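Local atomic coordinates of DBF2 kinase activator protein MOB1 (Saccharomyces cerevisiae, PDB entry 2HJN), a protein that binds and activates the DBF2 protein kinase, forming with it a complex of the mitotic exit network that acts in late anaphase. Residues K134-E137 / C138-W142; I170-I173 / L174-L177. One frame throughout, in Å; residues are numbered along the deposited sequence.

Interaction 1 (K134-E137 / C138-W142)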
loop_
_atom_site.group_PDB
_atom_site.type_symbol
_atom_site.label_atom_id
_atom_site.label_comp_id
_atom_site.label_asym_id
_atom_site.label_seq_id
_atom_site.Cartn_x
_atom_site.Cartn_y
_atom_site.Cartn_z
ATOM N N LYS A 134 -0.519 -13.098 -13.712
ATOM C CA LYS A 134 -0.618 -14.535 -13.518
ATOM C C LYS A 134 0.622 -15.096 -12.851
ATOM O O LYS A 134 0.498 -15.893 -11.938
ATOM C CB LYS A 134 -0.875 -15.284 -14.853
ATOM C CG LYS A 134 -1.025 -16.817 -14.693
ATOM C CD LYS A 134 -2.454 -17.072 -14.161
ATOM C CE LYS A 134 -2.862 -18.504 -14.224
ATOM N NZ LYS A 134 -4.337 -18.538 -14.006
ATOM N N TYR A 135 1.797 -14.687 -13.339
ATOM C CA TYR A 135 3.088 -15.011 -12.769
ATOM C C TYR A 135 3.151 -14.655 -11.255
ATOM O O TYR A 135 3.457 -15.500 -10.404
ATOM C CB TYR A 135 4.206 -14.254 -13.516
ATOM C CG TYR A 135 5.580 -14.663 -13.001
ATOM C CD1 TYR A 135 6.036 -14.177 -11.776
ATOM C CD2 TYR A 135 6.373 -15.580 -13.675
ATOM C CE1 TYR A 135 7.237 -14.532 -11.261
ATOM C CE2 TYR A 135 7.619 -15.953 -13.158
ATOM C CZ TYR A 135 8.023 -15.421 -11.931
ATOM O OH TYR A 135 9.225 -15.743 -11.334
ATOM N N VAL A 136 2.820 -13.401 -10.955
ATOM C CA VAL A 136 2.934 -12.871 -9.586
ATOM C C VAL A 136 1.980 -13.601 -8.633
ATOM O O VAL A 136 2.391 -14.098 -7.573
ATOM C CB VAL A 136 2.765 -11.319 -9.561
ATOM C CG1 VAL A 136 2.817 -10.758 -8.078
ATOM C CG2 VAL A 136 3.872 -10.691 -10.375
ATOM N N GLU A 137 0.744 -13.778 -9.087
ATOM C CA GLU A 137 -0.227 -14.568 -8.367
ATOM C C GLU A 137 0.270 -15.961 -8.013
ATOM O O GLU A 137 0.218 -16.354 -6.846
ATOM C CB GLU A 137 -1.565 -14.614 -9.152
ATOM C CG GLU A 137 -2.680 -15.428 -8.497
ATOM C CD GLU A 137 -3.331 -14.747 -7.305
ATOM O OE1 GLU A 137 -3.454 -13.524 -7.349
ATOM O OE2 GLU A 137 -3.762 -15.431 -6.334
ATOM N N CYS A 138 0.699 -16.736 -9.023
ATOM C CA CYS A 138 1.207 -18.104 -8.840
ATOM C C CYS A 138 2.402 -18.135 -7.880
ATOM O O CYS A 138 2.491 -19.016 -7.003
ATOM C CB CYS A 138 1.655 -18.657 -10.208
ATOM S SG CYS A 138 0.270 -19.113 -11.349
ATOM N N LEU A 139 3.361 -17.225 -8.093
ATOM C CA LEU A 139 4.563 -17.168 -7.284
ATOM C C LEU A 139 4.242 -16.873 -5.841
ATOM O O LEU A 139 4.771 -17.557 -4.963
ATOM C CB LEU A 139 5.588 -16.126 -7.773
ATOM C CG LEU A 139 6.900 -15.814 -7.038
ATOM C CD1 LEU A 139 7.876 -15.090 -7.980
ATOM C CD2 LEU A 139 6.750 -14.864 -5.905
HETATM N N MSE A 140 3.451 -15.831 -5.590
HETATM C CA MSE A 140 3.126 -15.419 -4.198
HETATM C C MSE A 140 2.317 -16.492 -3.484
HETATM O O MSE A 140 2.588 -16.776 -2.327
HETATM C CB MSE A 140 2.352 -14.110 -4.176
HETATM C CG MSE A 140 3.148 -12.934 -4.747
HETATM SE SE MSE A 140 4.808 -12.449 -3.731
HETATM C CE MSE A 140 3.891 -11.157 -2.598
ATOM N N ARG A 141 1.320 -17.084 -4.149
ATOM C CA ARG A 141 0.558 -18.218 -3.563
ATOM C C ARG A 141 1.481 -19.426 -3.296
ATOM O O ARG A 141 1.290 -20.131 -2.333
ATOM C CB ARG A 141 -0.624 -18.683 -4.459
ATOM C CG ARG A 141 -1.883 -17.734 -4.557
ATOM C CD ARG A 141 -2.426 -17.117 -3.232
ATOM N NE ARG A 141 -1.611 -16.017 -2.667
ATOM C CZ ARG A 141 -1.553 -14.769 -3.105
ATOM N NH1 ARG A 141 -2.218 -14.360 -4.177
ATOM N NH2 ARG A 141 -0.781 -13.906 -2.469
ATOM N N TRP A 142 2.459 -19.656 -4.167
ATOM C CA TRP A 142 3.482 -20.715 -3.916
ATOM C C TRP A 142 4.326 -20.403 -2.643
ATOM O O TRP A 142 4.624 -21.312 -1.822
ATOM C CB TRP A 142 4.380 -20.952 -5.155
ATOM C CG TRP A 142 5.491 -21.951 -4.889
ATOM C CD1 TRP A 142 5.441 -23.313 -5.002
ATOM C CD2 TRP A 142 6.795 -21.627 -4.444
ATOM N NE1 TRP A 142 6.672 -23.866 -4.679
ATOM C CE2 TRP A 142 7.517 -22.846 -4.313
ATOM C CE3 TRP A 142 7.453 -20.413 -4.187
ATOM C CZ2 TRP A 142 8.840 -22.884 -3.877
ATOM C CZ3 TRP A 142 8.784 -20.463 -3.713
ATOM C CH2 TRP A 142 9.466 -21.684 -3.601
#

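Interaction 2 (I170-I173 / L174-L177). With SO4 (sulfate ion), chain C.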
loop_
_atom_site.group_PDB
_atom_site.type_symbol
_atom_site.label_atom_id
_atom_site.label_comp_id
_atom_site.label_asym_id
_atom_site.label_seq_id
_atom_site.Cartn_x
_atom_site.Cartn_y
_atom_site.Cartn_z
ATOM N N ILE A 170 15.020 -21.289 1.673
ATOM C CA ILE A 170 15.207 -19.820 1.720
ATOM C C ILE A 170 15.709 -19.233 0.377
ATOM O O ILE A 170 15.092 -18.289 -0.194
ATOM C CB ILE A 170 16.086 -19.383 2.945
ATOM C CG1 ILE A 170 15.392 -19.657 4.309
ATOM C CG2 ILE A 170 16.499 -17.906 2.828
ATOM C CD1 ILE A 170 14.143 -18.692 4.644
ATOM N N GLN A 171 16.776 -19.796 -0.176
ATOM C CA GLN A 171 17.370 -19.239 -1.417
ATOM C C GLN A 171 16.504 -19.189 -2.659
ATOM O O GLN A 171 16.492 -18.164 -3.363
ATOM C CB GLN A 171 18.754 -19.850 -1.731
ATOM C CG GLN A 171 19.846 -19.089 -1.045
ATOM C CD GLN A 171 21.203 -19.720 -1.211
ATOM O OE1 GLN A 171 21.983 -19.285 -2.062
ATOM N NE2 GLN A 171 21.499 -20.762 -0.414
ATOM N N PRO A 172 15.773 -20.292 -2.950
ATOM C CA PRO A 172 14.780 -20.288 -4.036
ATOM C C PRO A 172 13.671 -19.221 -3.823
ATOM O O PRO A 172 13.334 -18.499 -4.768
ATOM C CB PRO A 172 14.229 -21.712 -3.996
ATOM C CG PRO A 172 15.462 -22.571 -3.356
ATOM C CD PRO A 172 15.927 -21.632 -2.317
ATOM N N ILE A 173 13.169 -19.090 -2.594
ATOM C CA ILE A 173 12.169 -18.075 -2.285
ATOM C C ILE A 173 12.685 -16.639 -2.525
ATOM O O ILE A 173 11.991 -15.843 -3.157
ATOM C CB ILE A 173 11.615 -18.195 -0.809
ATOM C CG1 ILE A 173 10.774 -19.475 -0.622
ATOM C CG2 ILE A 173 10.681 -17.001 -0.496
ATOM C CD1 ILE A 173 10.531 -19.801 0.936
ATOM N N LEU A 174 13.870 -16.306 -2.004
ATOM C CA LEU A 174 14.509 -14.992 -2.256
ATOM C C LEU A 174 14.768 -14.732 -3.742
ATOM O O LEU A 174 14.447 -13.638 -4.238
ATOM C CB LEU A 174 15.801 -14.812 -1.414
ATOM C CG LEU A 174 15.686 -14.324 0.035
ATOM C CD1 LEU A 174 14.342 -14.489 0.709
ATOM C CD2 LEU A 174 16.804 -14.764 0.964
ATOM N N ARG A 175 15.282 -15.743 -4.476
ATOM C CA ARG A 175 15.516 -15.594 -5.923
ATOM C C ARG A 175 14.214 -15.230 -6.684
ATOM O O ARG A 175 14.177 -14.339 -7.559
ATOM C CB ARG A 175 16.114 -16.886 -6.522
ATOM C CG ARG A 175 17.586 -17.079 -6.376
ATOM C CD ARG A 175 18.095 -18.258 -7.309
ATOM N NE ARG A 175 17.290 -19.503 -7.317
ATOM C CZ ARG A 175 17.542 -20.586 -6.569
ATOM N NH1 ARG A 175 18.547 -20.604 -5.690
ATOM N NH2 ARG A 175 16.779 -21.653 -6.679
ATOM N N ARG A 176 13.132 -15.927 -6.355
ATOM C CA ARG A 176 11.813 -15.609 -6.952
ATOM C C ARG A 176 11.200 -14.243 -6.544
ATOM O O ARG A 176 10.704 -13.484 -7.405
ATOM C CB ARG A 176 10.875 -16.779 -6.696
ATOM C CG ARG A 176 11.451 -18.073 -7.339
ATOM C CD ARG A 176 10.585 -19.302 -7.076
ATOM N NE ARG A 176 11.279 -20.541 -7.386
ATOM C CZ ARG A 176 10.680 -21.727 -7.505
ATOM N NH1 ARG A 176 9.349 -21.845 -7.356
ATOM N NH2 ARG A 176 11.417 -22.808 -7.756
ATOM N N LEU A 177 11.231 -13.904 -5.250
ATOM C CA LEU A 177 10.694 -12.614 -4.814
ATOM C C LEU A 177 11.414 -11.445 -5.495
ATOM O O LEU A 177 10.781 -10.437 -5.838
ATOM C CB LEU A 177 10.765 -12.505 -3.280
ATOM C CG LEU A 177 9.825 -13.431 -2.479
ATOM C CD1 LEU A 177 10.002 -13.249 -0.943
ATOM C CD2 LEU A 177 8.344 -13.290 -2.875
HETATM S S SO4 C . 14.520 -20.914 -9.613
HETATM O O1 SO4 C . 14.869 -21.043 -8.194
HETATM O O2 SO4 C . 15.583 -20.103 -10.230
HETATM O O3 SO4 C . 14.297 -22.201 -10.252
HETATM O O4 SO4 C . 13.259 -20.236 -9.855
#

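Interaction 1 (K134-E137 / C138-W142)
Glu137 and Arg141, one helical turn apart, form the salt bridge of this contact: NH1 of the arginine lies 2.9 Å from OE2 of the glutamate. The donor comes from above the carboxylate plane, while OE2 stays close to the plane of the guanidinium, and the two flat groups stand 66° apart. Glu137 is bent at chi2 (75°), which swings its carboxylate along the helix toward the arginine. The acid and base suit this partly exposed flank, where their long chains can fold back on the helix. Both have further partners: Glu137 OE1 accepts from Thr27 N, and Arg141 gives NE to Gln144 and NH2 to Tyr26 and Tyr87, so several bonds fix the rotation of the guanidinium.

Apolar contacts occupy another flank. Tyr135 CE1 meets Leu139 CD1 at 3.4 Å, obliquely to the ring, and Val136 CG1 runs alongside Met140 CG (selenomethionine here), 4.0 Å away. The aromatic ring, the branched Val136 and Leu139 and the pliant Met140 suit a buried face.

Main-chain bonds tie the turns together; Leu139 N to Tyr135 O (2.9 Å) and Met140 N to Val136 O (2.8 Å) are typical of an alpha helix.

Within the fold, helix 132-147 lays Leu139 and Met140 against helix 165-187, while Val136 and Met140 also pack on helix 75-97, with Val136 near the zinc ligands His183 and Cys101.

Interaction 2 (I170-I173 / L174-L177)
The Arg175 guanidinium lies with one face over Pro172 CA, 3.6 Å from the plane and offset toward the rim, and over the neighbouring Gln171 carbonyl. Its edge is turned to a sulfate ion, probably from the crystallisation liquor: NH2 donates to sulfate O1 at a short 2.5 Å, and NE adds weak bonds to O1 and O2. A bend at chi3 (-45°) folds the arginine back over the preceding turn. Proline presents a compact apolar ring there, with CG 3.7 Å from Arg175 NH2. Arg176, extended from CG to NE, touches the ion through a weak bond from NE to sulfate O4 of 3.2 Å. Arg179 NH1 also binds the sulfate, and the gathered positive charge would favour an anion here.

On a buried flank the side chains are branched and aliphatic, with no polar atoms to satisfy as they fit against neighbouring helices. Ile170 CG2 lies alongside Leu174 CD2 (3.7 Å), and Ile173 CG2 alongside Leu177 CD1 (3.8 Å), each pair pointing the same way.

The main chain keeps its i to i+4 bonds, Leu174 N reaching Ile170 O at 2.9 Å. Pro172 has no N-H to give to the turn before it, and the helix kinks there, yet its carbonyl still accepts from Arg176 N.

Helix 165-187 packs on two others: Ile170, Ile173 and Leu174 touch Cys83 of helix 75-97, while Ile173 and Leu177 meet helix 132-147 at Trp142, Leu139 and Met140.

Interactions 1 and 2 are single stretches of successive helices, 132-147 and 165-187, which pack on each other and also on helix 75-97. Both are partly buried, with four buried residues each: an apolar face turned to the core and a more exposed face that carries the charged residues. The meeting of the two is mainly apolar: Met140 SE and Leu139 CD2 both reach Leu177 CD2, at 3.7 and 3.8 Å. At its border Trp142 makes a cation-pi contact with Arg176. The chemistry of the charged sides differs: in 134-142 an arginine is paired with an acid of its own helix, whereas in 170-177 neighbouring arginines share an external anion.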